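Local structure of O-ureido-L-serine synthase (Streptomyces lavendulae, 3X44) at residues D64-C69 and Y87-V92. The protein uses pyridoxal 5'-phosphate to add hydroxyurea to O-acetyl-L-serine, yielding O-ureido-L-serine for biosynthesis of the antibiotic D-cycloserine. The protein carries 1 engineered substitution. Numbering follows the deposited sequence.
Sequences DTIVEC and YRFVAV
With CG trans to its own backbone N (chi1 178°), Phe89 swings its ring towards Ile66, whose CG2, likewise opposite its N, meets ring atom CD1 at 3.9 Å. Phe89 CD1 also comes obliquely to 3.1 Å from Ile66 O. The two side chains cross at about a right angle, and Ile66 CB lies at the ring's edge, in its plane. Branched isoleucine suits this place: its other arm carries CD1 to Tyr87 CB, 3.8 Å away. On the opposite face of the sheet, Thr65 CG2 touches Val90 CG2, and Val67 CG2 reaches Val92 CG2, beta-branched residues that suit extended backbone and present methyls to one another. Thr65 OG1 lies 3.3 Å from Arg88 CB; a water bonded to this hydroxyl accepts a long hydrogen bond from Arg88 NH1 (3.3 Å), where Arg88 is exposed.

Five backbone hydrogen bonds tie the parallel strands; both Val90 N to Ile66 O (2.8 Å) and the longer Glu68 N to Val90 O (3.3 Å) lie almost in line with the acceptor C=O. Buried Glu68 folds back so that OE1 accepts Cys69 N (2.9 Å) and also forms a salt bridge with Arg139, while Gln142 N binds OE2, which probably offsets its charge near the cofactor pocket.

The two strands and intervening helix 73-85, packed against Phe89 and Tyr87, make a beta-alpha-beta unit, with helix 120-135 against Val92, and strands 138-139 and 111-115 flanking 65-70 and 88-94 respectively.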
ATOM      1  N   ASP A  64     -27.836  15.919  11.484  1.00 28.17           N
ATOM      2  CA  ASP A  64     -27.998  17.086  10.619  1.00 26.37           C
ATOM      3  C   ASP A  64     -28.283  16.652   9.182  1.00 25.95           C
ATOM      4  O   ASP A  64     -27.926  15.543   8.778  1.00 21.70           O
ATOM      5  CB  ASP A  64     -26.735  17.945  10.644  1.00 23.78           C
ATOM      6  CG  ASP A  64     -26.785  19.026  11.709  1.00 26.38           C
ATOM      7  OD1 ASP A  64     -25.752  19.698  11.911  1.00 25.71           O
ATOM      8  OD2 ASP A  64     -27.850  19.203  12.344  1.00 27.11           O
ATOM      9  N   THR A  65     -28.924  17.532   8.418  1.00 24.61           N
ATOM     10  CA  THR A  65     -29.268  17.238   7.031  1.00 24.62           C
ATOM     11  C   THR A  65     -28.413  18.030   6.038  1.00 24.54           C
ATOM     12  O   THR A  65     -28.260  19.242   6.161  1.00 21.09           O
ATOM     13  CB  THR A  65     -30.760  17.546   6.759  1.00 24.49           C
ATOM     14  OG1 THR A  65     -31.584  16.631   7.497  1.00 22.47           O
ATOM     15  CG2 THR A  65     -31.065  17.416   5.272  1.00 24.39           C
ATOM     16  N   ILE A  66     -27.869  17.330   5.050  1.00 23.21           N
ATOM     17  CA  ILE A  66     -27.034  17.952   4.029  1.00 19.48           C
ATOM     18  C   ILE A  66     -27.789  17.967   2.706  1.00 21.19           C
ATOM     19  O   ILE A  66     -28.390  16.963   2.313  1.00 17.03           O
ATOM     20  CB  ILE A  66     -25.702  17.169   3.842  1.00 19.92           C
ATOM     21  CG1 ILE A  66     -24.869  17.237   5.123  1.00 16.42           C
ATOM     22  CG2 ILE A  66     -24.912  17.743   2.675  1.00 17.98           C
ATOM     23  CD1 ILE A  66     -24.155  15.951   5.458  1.00 23.26           C
ATOM     24  N   VAL A  67     -27.767  19.111   2.028  1.00 21.51           N
ATOM     25  CA  VAL A  67     -28.450  19.244   0.746  1.00 24.37           C
ATOM     26  C   VAL A  67     -27.486  19.775  -0.304  1.00 23.84           C
ATOM     27  O   VAL A  67     -26.679  20.667  -0.024  1.00 26.00           O
ATOM     28  CB  VAL A  67     -29.671  20.195   0.835  1.00 24.03           C
ATOM     29  CG1 VAL A  67     -29.212  21.630   1.065  1.00 24.72           C
ATOM     30  CG2 VAL A  67     -30.490  20.103  -0.446  1.00 25.00           C
ATOM     31  N   GLU A  68     -27.580  19.226  -1.511  1.00 21.41           N
ATOM     32  CA  GLU A  68     -26.699  19.639  -2.597  1.00 20.38           C
ATOM     33  C   GLU A  68     -27.295  19.377  -3.979  1.00 18.59           C
ATOM     34  O   GLU A  68     -28.015  18.397  -4.182  1.00 17.28           O
ATOM     35  CB  GLU A  68     -25.368  18.900  -2.476  1.00 23.02           C
ATOM     36  CG  GLU A  68     -24.404  19.186  -3.610  1.00 29.14           C
ATOM     37  CD  GLU A  68     -23.895  20.607  -3.573  1.00 29.20           C
ATOM     38  OE1 GLU A  68     -24.689  21.531  -3.854  1.00 30.93           O
ATOM     39  OE2 GLU A  68     -22.704  20.798  -3.257  1.00 32.53           O
ATOM     40  N   CYS A  69     -27.017  20.276  -4.918  1.00 17.37           N
ATOM     41  CA  CYS A  69     -27.480  20.104  -6.295  1.00 16.60           C
ATOM     42  C   CYS A  69     -26.336  19.343  -6.946  1.00 17.55           C
ATOM     43  O   CYS A  69     -25.185  19.773  -6.877  1.00 18.36           O
ATOM     44  CB  CYS A  69     -27.667  21.447  -7.004  1.00 19.23           C
ATOM     45  SG  CYS A  69     -27.838  21.261  -8.790  1.00 20.89           S
ATOM     46  N   TYR A  87     -25.539  11.104   9.096  1.00 26.97           N
ATOM     47  CA  TYR A  87     -26.188  12.317   8.619  1.00 27.03           C
ATOM     48  C   TYR A  87     -27.360  11.978   7.702  1.00 27.55           C
ATOM     49  O   TYR A  87     -27.551  10.823   7.307  1.00 26.67           O
ATOM     50  CB  TYR A  87     -25.197  13.196   7.847  1.00 28.58           C
ATOM     51  CG  TYR A  87     -24.086  13.767   8.697  1.00 27.18           C
ATOM     52  CD1 TYR A  87     -24.369  14.618   9.763  1.00 28.05           C
ATOM     53  CD2 TYR A  87     -22.754  13.433   8.448  1.00 27.11           C
ATOM     54  CE1 TYR A  87     -23.347  15.126  10.566  1.00 29.13           C
ATOM     55  CE2 TYR A  87     -21.731  13.936   9.245  1.00 25.36           C
ATOM     56  CZ  TYR A  87     -22.035  14.779  10.303  1.00 28.52           C
ATOM     57  OH  TYR A  87     -21.029  15.274  11.100  1.00 28.81           O
ATOM     58  N   ARG A  88     -28.154  12.997   7.390  1.00 25.75           N
ATOM     59  CA  ARG A  88     -29.286  12.856   6.488  1.00 24.79           C
ATOM     60  C   ARG A  88     -28.849  13.619   5.243  1.00 22.76           C
ATOM     61  O   ARG A  88     -28.178  14.646   5.356  1.00 23.72           O
ATOM     62  CB  ARG A  88     -30.545  13.490   7.093  1.00 27.73           C
ATOM     63  CG  ARG A  88     -31.257  12.610   8.116  1.00 31.72           C
ATOM     64  CD  ARG A  88     -31.827  13.433   9.275  1.00 35.61           C
ATOM     65  NE  ARG A  88     -32.627  12.622  10.192  1.00 39.01           N
ATOM     66  CZ  ARG A  88     -33.141  13.065  11.338  1.00 40.12           C
ATOM     67  NH1 ARG A  88     -32.943  14.321  11.720  1.00 42.39           N
ATOM     68  NH2 ARG A  88     -33.862  12.255  12.101  1.00 40.16           N
ATOM     69  N   PHE A  89     -29.207  13.118   4.067  1.00 20.28           N
ATOM     70  CA  PHE A  89     -28.826  13.770   2.821  1.00 18.77           C
ATOM     71  C   PHE A  89     -29.997  13.908   1.844  1.00 20.22           C
ATOM     72  O   PHE A  89     -30.826  13.004   1.711  1.00 21.38           O
ATOM     73  CB  PHE A  89     -27.680  12.998   2.144  1.00 18.63           C
ATOM     74  CG  PHE A  89     -27.255  13.590   0.827  1.00 21.21           C
ATOM     75  CD1 PHE A  89     -26.723  14.877   0.770  1.00 21.04           C
ATOM     76  CD2 PHE A  89     -27.443  12.890  -0.360  1.00 20.83           C
ATOM     77  CE1 PHE A  89     -26.389  15.466  -0.446  1.00 18.04           C
ATOM     78  CE2 PHE A  89     -27.114  13.464  -1.587  1.00 23.86           C
ATOM     79  CZ  PHE A  89     -26.586  14.758  -1.631  1.00 20.20           C
ATOM     80  N   VAL A  90     -30.049  15.049   1.163  1.00 17.71           N
ATOM     81  CA  VAL A  90     -31.095  15.338   0.188  1.00 17.02           C
ATOM     82  C   VAL A  90     -30.432  15.803  -1.098  1.00 18.48           C
ATOM     83  O   VAL A  90     -29.774  16.842  -1.114  1.00 20.60           O
ATOM     84  CB  VAL A  90     -32.019  16.486   0.655  1.00 19.19           C
ATOM     85  CG1 VAL A  90     -33.161  16.662  -0.341  1.00 17.85           C
ATOM     86  CG2 VAL A  90     -32.546  16.212   2.043  1.00 16.24           C
ATOM     87  N   ALA A  91     -30.611  15.043  -2.173  1.00 21.41           N
ATOM     88  CA  ALA A  91     -30.016  15.396  -3.456  1.00 21.23           C
ATOM     89  C   ALA A  91     -30.989  16.176  -4.337  1.00 21.72           C
ATOM     90  O   ALA A  91     -32.172  15.851  -4.405  1.00 21.20           O
ATOM     91  CB  ALA A  91     -29.560  14.139  -4.182  1.00 20.74           C
ATOM     92  N   VAL A  92     -30.475  17.214  -4.990  1.00 21.49           N
ATOM     93  CA  VAL A  92     -31.250  18.047  -5.904  1.00 20.88           C
ATOM     94  C   VAL A  92     -30.608  17.742  -7.250  1.00 20.38           C
ATOM     95  O   VAL A  92     -29.509  18.206  -7.527  1.00 20.56           O
ATOM     96  CB  VAL A  92     -31.078  19.545  -5.590  1.00 19.02           C
ATOM     97  CG1 VAL A  92     -31.632  20.381  -6.733  1.00 18.73           C
ATOM     98  CG2 VAL A  92     -31.790  19.886  -4.289  1.00 18.62           C
TER
HETATM   99  O   HOH W   1     -31.800  16.825   9.955  1.00 26.14           O